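Local coordinates for putative hydantoin racemase (Klebsiella pneumoniae subsp. pneumoniae, PDB 3QVL), which interconverts the two enantiomers of allantoin and probably racemises other 5-monosubstituted hydantoins as well, at residues 112-117 / 139-144; 46-51 / 122-127; 107-112 / 175-180. One frame throughout, in Å; residues are numbered along the deposited sequence.

Contact 1: residues 112-117 / 139-144; sequences FSIVTT and AALHAI. With 5HY ([(4R)-2,5-dioxoimidazolidin-4-yl]acetic acid), chain C.
Ile114 and Leu141 lie side by side and point the same way, with CD1 of Ile114 4.0 Å from CD2 of Leu141. Their branched apolar chains suit a sheet face that a helix will cover. On the same face the methyl group of Thr116 does the packing, its CG2 4.0 Å from Ala143 CB. With OG1 of Thr116 anti to the backbone N (chi1 -168°), the hydroxyl is turned from Ala143 and bonds to Gly181 O.

Val115 and His142 emerge on the other face. CB of His142 passes 3.7 Å from Ile114 O, while the imidazole reaches on so that NE2 bonds Asp173, which also holds Ser113 OG. At the strand ends CG1 of Val115 meets CG2 of Ile144 with the two chains at about a right angle, whereas Thr117 lies alongside Ile144, CG2 to CD1 3.9 Å. Thr117 thus serves two ends: the methyl packs, and OG1 donates a 2.7 Å bond to OD1 of the ligand's acetate arm.

The backbones run parallel and bond alternately. The straightest bond is Thr116 N to His142 O (2.8 Å, 174°), and Ile144 N closes the series on Thr116 O at 3.0 Å.

These are the two strands of a beta-alpha-beta crossover, 138-143 at the edge of the sheet and 112-116 inside it. The connecting helix 122-132 covers the Ile114-Leu141 face, with Leu122 and Ala125 on Leu141, Leu122 on Thr116 and Leu129 on Phe112; helix 157-172 lies against His142 on the opposite face, and strand 177-180 flanks 112-116 on its other side.

Contact 2: residues 46-51 / 122-127; sequences EGHFDE and LIIARH
This is a small van der Waals contact near the surface, in which isoleucine side chains of helix 122-132 pack against backbone, imidazole and carboxylate at the start of helix 48-68, with no hydrogen bond passing between the two segments. Ile124 and His48 slide past each other in opposite directions, CG1 of Ile124 lying 3.8 Å from His48 CE1. Beyond it, Ile124 CD1 sits over one face of the imidazole and reaches on to within 3.8 Å of Gly47 C. CG2 of Ile124, anti to the backbone N, instead meets the carboxylate of Glu51, 3.6 Å from OE1. From the preceding residue, Ile123 CG2 comes within 3.7 Å of His48 NE2, a buried nitrogen for which the model offers no partner; these two side chains cross at about a right angle.

Gly47 is the N-cap of helix 48-68. Its phi of 148° and psi of -177° favour glycine, since a CB would jam against the carbonyl O of Glu46. The first N-H groups of the helix, on His48 and Phe49, are taken by Glu88 of a second subunit. Asp50 OD2 accepts the N-H of Glu46 at 2.8 Å through its anti lone pair, and Lys233 of that subunit forms salt bridges with the carboxylates of Glu46 and Asp50. The side chain of Glu51 lies about 7 Å from the bound ligand, and Ile45, just before this segment, belongs to its pocket.

Contact 3: residues 107-112 / 175-180; sequences MVATRF and SGAIVL
Arg111 and Gly176 make the polar link of this contact: Gly176 N donates to Arg111 O at 2.9 Å, a nearly straight bond (167° at the hydrogen). The same carbonyl oxygen is approached by the methylene of Ser175, CB lying 3.5 Å away. One residue on, Phe112 CA passes 3.3 Å from Ala177 O, a weak, bent CA-H...O contact. The site lies where 112-116 and 177-180 begin, adjacent inner strands of the parallel sheet.

Apolar contacts supply the rest. CB of Ala109 touches CB of Ala177 at 3.7 Å. Ala109 CB also rests 4.0 Å from Gly176 C; small residues suit this spot because the backbones come so near each other. Farther along, the ring of Phe112 meets Val179 at an oblique angle, CD1 3.6 Å from CG2. Chi1 of 62° sets CG of Phe112 between the backbone N and the carbonyl carbon, and the ring stands off the sheet with its CD1 side at Val179 CG2. Met102 and Ala105 of helix 97-108 also pack on this ring, and Ala101 and Ala105 pack on Val179, so a large flat side chain fills the interval between helix and sheet.

The polar ends find partners beyond the pair. Ser175 OG bonds Ser113 OG, Arg111 NH1 reaches Gly174 O, and Gly176 O accepts from Ser222 of a neighbouring subunit, whose Asp226 bonds Thr110.

With one conventional hydrogen bond and otherwise aliphatic and aromatic surfaces, the pairing probably owes more to burial of apolar surface than to hydrogen bonding, while the polar groups help to tie the segments to the surrounding loops and to the assembly.

In the fold
Contacts 1 and 3 belong to the same four-stranded parallel sheet. They share Phe112, their centres lie 11 Å apart, and together they place strand 112-116 between 138-143 and 177-180. Contacts 1 and 2 have centres 14 Å apart; helix 122-132 supplies one side of contact 2 and links the two strands of contact 1. Contact 2 does not touch contact 3, 21 Å away between centres. Along the chain the segments run 46-51, 107-112, 112-117, 122-127, 139-144 and 175-180. Because helix 48-68 leads into strand 72-75 of the other sheet, contact 2 connects elements of the two alpha/beta units, and the ligand pocket draws residues from both.

Contact 1: residues 112-117 / 139-144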
ATOM      1  N   PHE A 112      -1.443  10.006 -15.221  1.00 14.28           N
ATOM      2  CA  PHE A 112      -2.547  10.241 -16.149  1.00 14.20           C
ATOM      3  C   PHE A 112      -3.847  10.580 -15.425  1.00 14.18           C
ATOM      4  O   PHE A 112      -4.012  10.275 -14.241  1.00 14.09           O
ATOM      5  CB  PHE A 112      -2.752   9.030 -17.072  1.00 14.19           C
ATOM      6  CG  PHE A 112      -3.118   7.757 -16.349  1.00 14.21           C
ATOM      7  CD1 PHE A 112      -4.450   7.455 -16.067  1.00 14.03           C
ATOM      8  CD2 PHE A 112      -2.132   6.855 -15.960  1.00 14.19           C
ATOM      9  CE1 PHE A 112      -4.790   6.279 -15.402  1.00 14.09           C
ATOM     10  CE2 PHE A 112      -2.464   5.675 -15.295  1.00 14.12           C
ATOM     11  CZ  PHE A 112      -3.795   5.387 -15.016  1.00 14.14           C
ATOM     12  N   SER A 113      -4.766  11.212 -16.151  1.00 14.13           N
ATOM     13  CA  SER A 113      -6.116  11.453 -15.658  1.00 14.21           C
ATOM     14  C   SER A 113      -7.119  10.657 -16.483  1.00 14.17           C
ATOM     15  O   SER A 113      -6.966  10.526 -17.699  1.00 14.16           O
ATOM     16  CB  SER A 113      -6.454  12.942 -15.712  1.00 14.20           C
ATOM     17  OG  SER A 113      -5.625  13.681 -14.834  1.00 14.48           O
ATOM     18  N   ILE A 114      -8.137  10.122 -15.815  1.00 14.19           N
ATOM     19  CA  ILE A 114      -9.201   9.377 -16.488  1.00 14.26           C
ATOM     20  C   ILE A 114     -10.425  10.268 -16.688  1.00 14.39           C
ATOM     21  O   ILE A 114     -10.846  10.976 -15.771  1.00 14.33           O
ATOM     22  CB  ILE A 114      -9.586   8.084 -15.712  1.00 14.21           C
ATOM     23  CG1 ILE A 114      -8.405   7.105 -15.681  1.00 14.13           C
ATOM     24  CG2 ILE A 114     -10.822   7.413 -16.332  1.00 14.10           C
ATOM     25  CD1 ILE A 114      -8.572   5.944 -14.709  1.00 13.70           C
ATOM     26  N   VAL A 115     -10.976  10.240 -17.900  1.00 14.57           N
ATOM     27  CA  VAL A 115     -12.226  10.929 -18.205  1.00 14.81           C
ATOM     28  C   VAL A 115     -13.244   9.904 -18.705  1.00 14.99           C
ATOM     29  O   VAL A 115     -13.138   9.404 -19.828  1.00 14.98           O
ATOM     30  CB  VAL A 115     -12.035  12.067 -19.244  1.00 14.83           C
ATOM     31  CG1 VAL A 115     -13.369  12.748 -19.555  1.00 14.83           C
ATOM     32  CG2 VAL A 115     -11.021  13.093 -18.746  1.00 14.80           C
ATOM     33  N   THR A 116     -14.213   9.583 -17.851  1.00 15.25           N
ATOM     34  CA  THR A 116     -15.273   8.631 -18.190  1.00 15.52           C
ATOM     35  C   THR A 116     -16.625   9.349 -18.327  1.00 15.68           C
ATOM     36  O   THR A 116     -16.677  10.581 -18.294  1.00 15.67           O
ATOM     37  CB  THR A 116     -15.324   7.443 -17.182  1.00 15.51           C
ATOM     38  OG1 THR A 116     -16.164   6.404 -17.700  1.00 15.78           O
ATOM     39  CG2 THR A 116     -15.830   7.885 -15.808  1.00 15.51           C
ATOM     40  N   THR A 117     -17.707   8.587 -18.486  1.00 15.90           N
ATOM     41  CA  THR A 117     -19.013   9.173 -18.805  1.00 16.13           C
ATOM     42  C   THR A 117     -19.911   9.396 -17.576  1.00 16.19           C
ATOM     43  O   THR A 117     -20.246  10.539 -17.258  1.00 16.24           O
ATOM     44  CB  THR A 117     -19.754   8.363 -19.901  1.00 16.12           C
ATOM     45  OG1 THR A 117     -18.802   7.780 -20.800  1.00 16.42           O
ATOM     46  CG2 THR A 117     -20.691   9.264 -20.692  1.00 16.25           C
ATOM     47  N   ALA A 139      -3.522  10.472 -11.455  1.00 17.74           N
ATOM     48  CA  ALA A 139      -3.625  11.747 -10.748  1.00 17.66           C
ATOM     49  C   ALA A 139      -5.056  12.054 -10.316  1.00 17.60           C
ATOM     50  O   ALA A 139      -5.282  12.530  -9.201  1.00 17.60           O
ATOM     51  CB  ALA A 139      -3.072  12.877 -11.609  1.00 17.67           C
ATOM     52  N   ALA A 140      -6.014  11.780 -11.202  1.00 17.51           N
ATOM     53  CA  ALA A 140      -7.430  12.044 -10.936  1.00 17.44           C
ATOM     54  C   ALA A 140      -8.350  11.248 -11.859  1.00 17.43           C
ATOM     55  O   ALA A 140      -7.945  10.814 -12.939  1.00 17.30           O
ATOM     56  CB  ALA A 140      -7.728  13.541 -11.057  1.00 17.44           C
ATOM     57  N   LEU A 141      -9.589  11.061 -11.413  1.00 17.45           N
ATOM     58  CA  LEU A 141     -10.631  10.433 -12.218  1.00 17.49           C
ATOM     59  C   LEU A 141     -11.809  11.391 -12.327  1.00 17.52           C
ATOM     60  O   LEU A 141     -12.240  11.972 -11.327  1.00 17.53           O
ATOM     61  CB  LEU A 141     -11.093   9.110 -11.596  1.00 17.56           C
ATOM     62  CG  LEU A 141     -10.113   7.947 -11.432  1.00 17.67           C
ATOM     63  CD1 LEU A 141      -9.362   8.049 -10.110  1.00 17.90           C
ATOM     64  CD2 LEU A 141     -10.877   6.638 -11.493  1.00 17.89           C
ATOM     65  N   HIS A 142     -12.321  11.557 -13.542  1.00 17.51           N
ATOM     66  CA  HIS A 142     -13.431  12.471 -13.789  1.00 17.57           C
ATOM     67  C   HIS A 142     -14.526  11.818 -14.621  1.00 17.55           C
ATOM     68  O   HIS A 142     -14.263  10.912 -15.415  1.00 17.55           O
ATOM     69  CB  HIS A 142     -12.951  13.727 -14.515  1.00 17.58           C
ATOM     70  CG  HIS A 142     -11.747  14.372 -13.901  1.00 17.78           C
ATOM     71  ND1 HIS A 142     -11.764  14.946 -12.648  1.00 17.96           N
ATOM     72  CD2 HIS A 142     -10.494  14.552 -14.381  1.00 17.99           C
ATOM     73  CE1 HIS A 142     -10.569  15.441 -12.378  1.00 17.96           C
ATOM     74  NE2 HIS A 142      -9.781  15.216 -13.413  1.00 17.99           N
ATOM     75  N   ALA A 143     -15.753  12.294 -14.432  1.00 17.59           N
ATOM     76  CA  ALA A 143     -16.886  11.893 -15.258  1.00 17.61           C
ATOM     77  C   ALA A 143     -17.548  13.134 -15.849  1.00 17.69           C
ATOM     78  O   ALA A 143     -17.626  14.173 -15.189  1.00 17.73           O
ATOM     79  CB  ALA A 143     -17.882  11.092 -14.442  1.00 17.61           C
ATOM     80  N   ILE A 144     -18.018  13.023 -17.090  1.00 17.74           N
ATOM     81  CA  ILE A 144     -18.677  14.146 -17.769  1.00 17.84           C
ATOM     82  C   ILE A 144     -20.156  14.279 -17.390  1.00 17.90           C
ATOM     83  O   ILE A 144     -20.830  15.224 -17.814  1.00 18.03           O
ATOM     84  CB  ILE A 144     -18.508  14.092 -19.317  1.00 17.83           C
ATOM     85  CG1 ILE A 144     -19.118  12.809 -19.899  1.00 17.79           C
ATOM     86  CG2 ILE A 144     -17.033  14.249 -19.700  1.00 17.95           C
ATOM     87  CD1 ILE A 144     -19.378  12.864 -21.398  1.00 17.93           C
TER
HETATM   88  C   5HY C   1     -17.813   1.368 -21.685  1.00 19.01           C
HETATM   89  N   5HY C   1     -19.665   1.216 -20.328  1.00 19.03           N
HETATM   90  O   5HY C   1     -16.677   1.538 -22.124  1.00 18.88           O
HETATM   91  CA  5HY C   1     -18.231   1.517 -20.228  1.00 19.06           C
HETATM   92  CB  5HY C   1     -17.967   2.934 -19.671  1.00 19.13           C
HETATM   93  CG  5HY C   1     -18.451   4.108 -20.537  1.00 19.38           C
HETATM   94  OAB 5HY C   1     -21.051   0.580 -21.995  1.00 18.91           O
HETATM   95  NAF 5HY C   1     -18.866   0.994 -22.408  1.00 18.97           N
HETATM   96  CAI 5HY C   1     -19.931   0.903 -21.600  1.00 19.04           C
HETATM   97  OD1 5HY C   1     -18.435   5.233 -19.996  1.00 19.89           O
HETATM   98  OD2 5HY C   1     -18.808   3.880 -21.713  1.00 19.85           O

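Contact 2: residues 46-51 / 122-127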
ATOM      1  N   GLU A  46     -23.406   0.555 -17.014  1.00 15.06           N
ATOM      2  CA  GLU A  46     -23.433   1.713 -16.122  1.00 15.11           C
ATOM      3  C   GLU A  46     -23.557   1.295 -14.659  1.00 15.01           C
ATOM      4  O   GLU A  46     -24.391   1.822 -13.919  1.00 15.16           O
ATOM      5  CB  GLU A  46     -24.590   2.644 -16.501  1.00 15.14           C
ATOM      6  CG  GLU A  46     -24.498   3.226 -17.905  1.00 15.50           C
ATOM      7  CD  GLU A  46     -25.722   4.032 -18.295  1.00 15.88           C
ATOM      8  OE1 GLU A  46     -26.855   3.561 -18.057  1.00 16.47           O
ATOM      9  OE2 GLU A  46     -25.549   5.135 -18.853  1.00 16.10           O
ATOM     10  N   GLY A  47     -22.725   0.344 -14.248  1.00 14.90           N
ATOM     11  CA  GLY A  47     -22.744  -0.155 -12.878  1.00 14.76           C
ATOM     12  C   GLY A  47     -22.375  -1.620 -12.775  1.00 14.70           C
ATOM     13  O   GLY A  47     -22.060  -2.264 -13.779  1.00 14.65           O
ATOM     14  N   HIS A  48     -22.431  -2.143 -11.554  1.00 14.62           N
ATOM     15  CA  HIS A  48     -21.976  -3.500 -11.251  1.00 14.61           C
ATOM     16  C   HIS A  48     -22.930  -4.573 -11.780  1.00 14.53           C
ATOM     17  O   HIS A  48     -22.488  -5.632 -12.233  1.00 14.47           O
ATOM     18  CB  HIS A  48     -21.756  -3.660  -9.743  1.00 14.61           C
ATOM     19  CG  HIS A  48     -20.955  -2.550  -9.131  1.00 14.92           C
ATOM     20  ND1 HIS A  48     -19.581  -2.588  -9.035  1.00 15.32           N
ATOM     21  CD2 HIS A  48     -21.337  -1.370  -8.590  1.00 14.87           C
ATOM     22  CE1 HIS A  48     -19.152  -1.478  -8.462  1.00 14.93           C
ATOM     23  NE2 HIS A  48     -20.198  -0.721  -8.181  1.00 15.57           N
ATOM     24  N   PHE A  49     -24.231  -4.290 -11.711  1.00 14.43           N
ATOM     25  CA  PHE A  49     -25.272  -5.165 -12.256  1.00 14.36           C
ATOM     26  C   PHE A  49     -25.096  -5.339 -13.764  1.00 14.35           C
ATOM     27  O   PHE A  49     -25.110  -6.464 -14.271  1.00 14.26           O
ATOM     28  CB  PHE A  49     -26.658  -4.598 -11.915  1.00 14.35           C
ATOM     29  CG  PHE A  49     -27.809  -5.336 -12.550  1.00 14.30           C
ATOM     30  CD1 PHE A  49     -28.342  -6.472 -11.952  1.00 14.32           C
ATOM     31  CD2 PHE A  49     -28.382  -4.869 -13.731  1.00 14.35           C
ATOM     32  CE1 PHE A  49     -29.417  -7.146 -12.531  1.00 14.42           C
ATOM     33  CE2 PHE A  49     -29.457  -5.533 -14.315  1.00 14.27           C
ATOM     34  CZ  PHE A  49     -29.974  -6.674 -13.715  1.00 14.25           C
ATOM     35  N   ASP A  50     -24.916  -4.220 -14.465  1.00 14.37           N
ATOM     36  CA  ASP A  50     -24.667  -4.225 -15.906  1.00 14.43           C
ATOM     37  C   ASP A  50     -23.396  -4.999 -16.259  1.00 14.49           C
ATOM     38  O   ASP A  50     -23.371  -5.740 -17.242  1.00 14.45           O
ATOM     39  CB  ASP A  50     -24.568  -2.793 -16.444  1.00 14.43           C
ATOM     40  CG  ASP A  50     -25.880  -2.027 -16.343  1.00 14.47           C
ATOM     41  OD1 ASP A  50     -26.946  -2.653 -16.155  1.00 14.64           O
ATOM     42  OD2 ASP A  50     -25.837  -0.783 -16.461  1.00 14.38           O
ATOM     43  N   GLU A  51     -22.351  -4.823 -15.448  1.00 14.59           N
ATOM     44  CA  GLU A  51     -21.069  -5.506 -15.652  1.00 14.75           C
ATOM     45  C   GLU A  51     -21.175  -7.025 -15.565  1.00 14.48           C
ATOM     46  O   GLU A  51     -20.559  -7.739 -16.359  1.00 14.36           O
ATOM     47  CB  GLU A  51     -20.019  -5.013 -14.653  1.00 14.95           C
ATOM     48  CG  GLU A  51     -19.385  -3.688 -15.020  1.00 16.41           C
ATOM     49  CD  GLU A  51     -17.900  -3.652 -14.730  1.00 18.08           C
ATOM     50  OE1 GLU A  51     -17.490  -4.016 -13.606  1.00 19.18           O
ATOM     51  OE2 GLU A  51     -17.139  -3.259 -15.634  1.00 19.27           O
ATOM     52  N   LEU A 122     -17.213   5.563 -11.790  1.00 15.74           N
ATOM     53  CA  LEU A 122     -15.897   5.972 -11.289  1.00 15.80           C
ATOM     54  C   LEU A 122     -15.321   4.964 -10.295  1.00 15.79           C
ATOM     55  O   LEU A 122     -14.119   4.694 -10.310  1.00 15.78           O
ATOM     56  CB  LEU A 122     -15.949   7.374 -10.666  1.00 15.82           C
ATOM     57  CG  LEU A 122     -16.086   8.575 -11.611  1.00 15.89           C
ATOM     58  CD1 LEU A 122     -16.561   9.804 -10.851  1.00 16.17           C
ATOM     59  CD2 LEU A 122     -14.781   8.868 -12.343  1.00 16.12           C
ATOM     60  N   ILE A 123     -16.187   4.402  -9.450  1.00 15.79           N
ATOM     61  CA  ILE A 123     -15.789   3.379  -8.476  1.00 15.87           C
ATOM     62  C   ILE A 123     -15.246   2.113  -9.155  1.00 15.90           C
ATOM     63  O   ILE A 123     -14.314   1.482  -8.649  1.00 15.91           O
ATOM     64  CB  ILE A 123     -16.943   3.043  -7.471  1.00 15.85           C
ATOM     65  CG1 ILE A 123     -16.427   2.234  -6.272  1.00 15.97           C
ATOM     66  CG2 ILE A 123     -18.114   2.333  -8.162  1.00 15.86           C
ATOM     67  CD1 ILE A 123     -15.592   3.036  -5.285  1.00 16.16           C
ATOM     68  N   ILE A 124     -15.829   1.761 -10.301  1.00 15.92           N
ATOM     69  CA  ILE A 124     -15.381   0.615 -11.096  1.00 16.04           C
ATOM     70  C   ILE A 124     -13.971   0.863 -11.639  1.00 16.06           C
ATOM     71  O   ILE A 124     -13.121  -0.031 -11.610  1.00 16.08           O
ATOM     72  CB  ILE A 124     -16.378   0.291 -12.245  1.00 16.04           C
ATOM     73  CG1 ILE A 124     -17.750  -0.089 -11.670  1.00 16.16           C
ATOM     74  CG2 ILE A 124     -15.841  -0.828 -13.145  1.00 16.09           C
ATOM     75  CD1 ILE A 124     -18.882  -0.119 -12.690  1.00 16.40           C
ATOM     76  N   ALA A 125     -13.732   2.084 -12.115  1.00 16.12           N
ATOM     77  CA  ALA A 125     -12.413   2.491 -12.599  1.00 16.24           C
ATOM     78  C   ALA A 125     -11.383   2.543 -11.468  1.00 16.38           C
ATOM     79  O   ALA A 125     -10.223   2.178 -11.667  1.00 16.29           O
ATOM     80  CB  ALA A 125     -12.498   3.830 -13.314  1.00 16.21           C
ATOM     81  N   ARG A 126     -11.818   2.988 -10.287  1.00 16.57           N
ATOM     82  CA  ARG A 126     -10.970   3.013  -9.089  1.00 16.83           C
ATOM     83  C   ARG A 126     -10.514   1.611  -8.698  1.00 16.78           C
ATOM     84  O   ARG A 126      -9.343   1.399  -8.376  1.00 16.73           O
ATOM     85  CB  ARG A 126     -11.703   3.651  -7.907  1.00 17.01           C
ATOM     86  CG  ARG A 126     -11.888   5.152  -8.001  1.00 17.89           C
ATOM     87  CD  ARG A 126     -12.541   5.693  -6.737  1.00 19.49           C
ATOM     88  NE  ARG A 126     -13.298   6.915  -6.998  1.00 20.81           N
ATOM     89  CZ  ARG A 126     -12.792   8.145  -6.954  1.00 21.49           C
ATOM     90  NH1 ARG A 126     -13.573   9.187  -7.211  1.00 21.96           N
ATOM     91  NH2 ARG A 126     -11.513   8.341  -6.655  1.00 21.91           N
ATOM     92  N   HIS A 127     -11.451   0.663  -8.727  1.00 16.79           N
ATOM     93  CA  HIS A 127     -11.171  -0.734  -8.407  1.00 16.80           C
ATOM     94  C   HIS A 127     -10.154  -1.340  -9.373  1.00 16.81           C
ATOM     95  O   HIS A 127      -9.257  -2.074  -8.954  1.00 16.77           O
ATOM     96  CB  HIS A 127     -12.462  -1.557  -8.410  1.00 16.83           C
TER

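Contact 3: residues 107-112 / 175-180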
ATOM      1  N   MET A 107       3.637   4.544 -20.077  1.00 16.09           N
ATOM      2  CA  MET A 107       4.784   4.495 -20.982  1.00 16.12           C
ATOM      3  C   MET A 107       5.090   5.848 -21.632  1.00 15.84           C
ATOM      4  O   MET A 107       6.169   6.037 -22.198  1.00 15.81           O
ATOM      5  CB  MET A 107       4.564   3.433 -22.063  1.00 16.29           C
ATOM      6  CG  MET A 107       4.514   2.008 -21.537  1.00 17.12           C
ATOM      7  SD  MET A 107       4.241   0.807 -22.851  1.00 19.24           S
ATOM      8  CE  MET A 107       4.058  -0.696 -21.896  1.00 18.92           C
ATOM      9  N   VAL A 108       4.144   6.781 -21.546  1.00 15.54           N
ATOM     10  CA  VAL A 108       4.289   8.094 -22.189  1.00 15.32           C
ATOM     11  C   VAL A 108       4.149   9.282 -21.230  1.00 15.15           C
ATOM     12  O   VAL A 108       4.362  10.433 -21.620  1.00 15.15           O
ATOM     13  CB  VAL A 108       3.318   8.268 -23.395  1.00 15.31           C
ATOM     14  CG1 VAL A 108       3.744   7.385 -24.564  1.00 15.38           C
ATOM     15  CG2 VAL A 108       1.872   7.983 -22.988  1.00 15.30           C
ATOM     16  N   ALA A 109       3.788   8.996 -19.980  1.00 14.92           N
ATOM     17  CA  ALA A 109       3.624  10.024 -18.952  1.00 14.68           C
ATOM     18  C   ALA A 109       3.883   9.455 -17.561  1.00 14.56           C
ATOM     19  O   ALA A 109       3.758   8.248 -17.344  1.00 14.47           O
ATOM     20  CB  ALA A 109       2.226  10.634 -19.024  1.00 14.69           C
ATOM     21  N   THR A 110       4.247  10.328 -16.623  1.00 14.44           N
ATOM     22  CA  THR A 110       4.443   9.918 -15.233  1.00 14.39           C
ATOM     23  C   THR A 110       3.099   9.604 -14.581  1.00 14.44           C
ATOM     24  O   THR A 110       2.957   8.591 -13.892  1.00 14.46           O
ATOM     25  CB  THR A 110       5.178  10.992 -14.404  1.00 14.39           C
ATOM     26  OG1 THR A 110       4.472  12.237 -14.492  1.00 14.16           O
ATOM     27  CG2 THR A 110       6.606  11.175 -14.903  1.00 14.29           C
ATOM     28  N   ARG A 111       2.122  10.480 -14.804  1.00 14.43           N
ATOM     29  CA  ARG A 111       0.771  10.293 -14.279  1.00 14.45           C
ATOM     30  C   ARG A 111      -0.284  10.652 -15.321  1.00 14.38           C
ATOM     31  O   ARG A 111      -0.050  11.493 -16.192  1.00 14.38           O
ATOM     32  CB  ARG A 111       0.557  11.115 -13.004  1.00 14.55           C
ATOM     33  CG  ARG A 111       1.456  10.721 -11.832  1.00 14.89           C
ATOM     34  CD  ARG A 111       0.962  11.307 -10.520  1.00 15.78           C
ATOM     35  NE  ARG A 111       0.873  12.765 -10.565  1.00 16.40           N
ATOM     36  CZ  ARG A 111       0.251  13.511  -9.657  1.00 16.97           C
ATOM     37  NH1 ARG A 111       0.228  14.830  -9.790  1.00 17.22           N
ATOM     38  NH2 ARG A 111      -0.349  12.945  -8.616  1.00 17.12           N
ATOM     39  N   PHE A 112      -1.443  10.006 -15.221  1.00 14.28           N
ATOM     40  CA  PHE A 112      -2.547  10.241 -16.149  1.00 14.20           C
ATOM     41  C   PHE A 112      -3.847  10.580 -15.425  1.00 14.18           C
ATOM     42  O   PHE A 112      -4.012  10.275 -14.241  1.00 14.09           O
ATOM     43  CB  PHE A 112      -2.752   9.030 -17.072  1.00 14.19           C
ATOM     44  CG  PHE A 112      -3.118   7.757 -16.349  1.00 14.21           C
ATOM     45  CD1 PHE A 112      -4.450   7.455 -16.067  1.00 14.03           C
ATOM     46  CD2 PHE A 112      -2.132   6.855 -15.960  1.00 14.19           C
ATOM     47  CE1 PHE A 112      -4.790   6.279 -15.402  1.00 14.09           C
ATOM     48  CE2 PHE A 112      -2.464   5.675 -15.295  1.00 14.12           C
ATOM     49  CZ  PHE A 112      -3.795   5.387 -15.016  1.00 14.14           C
ATOM     50  N   SER A 175      -1.164  16.023 -14.324  1.00 18.84           N
ATOM     51  CA  SER A 175      -0.947  14.829 -15.138  1.00 18.51           C
ATOM     52  C   SER A 175      -0.438  15.207 -16.528  1.00 18.23           C
ATOM     53  O   SER A 175      -0.595  16.350 -16.966  1.00 18.22           O
ATOM     54  CB  SER A 175      -2.237  14.009 -15.243  1.00 18.56           C
ATOM     55  OG  SER A 175      -3.293  14.784 -15.781  1.00 18.79           O
ATOM     56  N   GLY A 176       0.170  14.242 -17.214  1.00 17.84           N
ATOM     57  CA  GLY A 176       0.745  14.471 -18.538  1.00 17.41           C
ATOM     58  C   GLY A 176      -0.019  13.823 -19.679  1.00 17.09           C
ATOM     59  O   GLY A 176       0.243  14.109 -20.847  1.00 17.07           O
ATOM     60  N   ALA A 177      -0.965  12.949 -19.342  1.00 16.77           N
ATOM     61  CA  ALA A 177      -1.754  12.237 -20.347  1.00 16.43           C
ATOM     62  C   ALA A 177      -3.199  12.030 -19.905  1.00 16.25           C
ATOM     63  O   ALA A 177      -3.516  12.105 -18.716  1.00 16.14           O
ATOM     64  CB  ALA A 177      -1.104  10.899 -20.684  1.00 16.46           C
ATOM     65  N   ILE A 178      -4.068  11.773 -20.879  1.00 15.99           N
ATOM     66  CA  ILE A 178      -5.471  11.473 -20.616  1.00 15.81           C
ATOM     67  C   ILE A 178      -5.794  10.045 -21.047  1.00 15.71           C
ATOM     68  O   ILE A 178      -5.435   9.622 -22.149  1.00 15.72           O
ATOM     69  CB  ILE A 178      -6.425  12.469 -21.340  1.00 15.83           C
ATOM     70  CG1 ILE A 178      -6.164  13.919 -20.898  1.00 15.84           C
ATOM     71  CG2 ILE A 178      -7.896  12.069 -21.147  1.00 15.73           C
ATOM     72  CD1 ILE A 178      -6.424  14.215 -19.419  1.00 16.04           C
ATOM     73  N   VAL A 179      -6.457   9.310 -20.163  1.00 15.60           N
ATOM     74  CA  VAL A 179      -7.013   8.007 -20.502  1.00 15.61           C
ATOM     75  C   VAL A 179      -8.519   8.169 -20.693  1.00 15.64           C
ATOM     76  O   VAL A 179      -9.231   8.564 -19.765  1.00 15.52           O
ATOM     77  CB  VAL A 179      -6.697   6.944 -19.417  1.00 15.56           C
ATOM     78  CG1 VAL A 179      -7.569   5.704 -19.587  1.00 15.60           C
ATOM     79  CG2 VAL A 179      -5.227   6.563 -19.464  1.00 15.65           C
ATOM     80  N   LEU A 180      -8.987   7.891 -21.907  1.00 15.73           N
ATOM     81  CA  LEU A 180     -10.415   7.936 -22.208  1.00 15.91           C
ATOM     82  C   LEU A 180     -11.106   6.736 -21.568  1.00 15.99           C
ATOM     83  O   LEU A 180     -10.683   5.593 -21.753  1.00 16.11           O
ATOM     84  CB  LEU A 180     -10.657   7.971 -23.721  1.00 15.89           C
ATOM     85  CG  LEU A 180     -10.111   9.181 -24.490  1.00 15.98           C
ATOM     86  CD1 LEU A 180     -10.194   8.947 -25.992  1.00 16.03           C
ATOM     87  CD2 LEU A 180     -10.828  10.474 -24.105  1.00 16.08           C
TER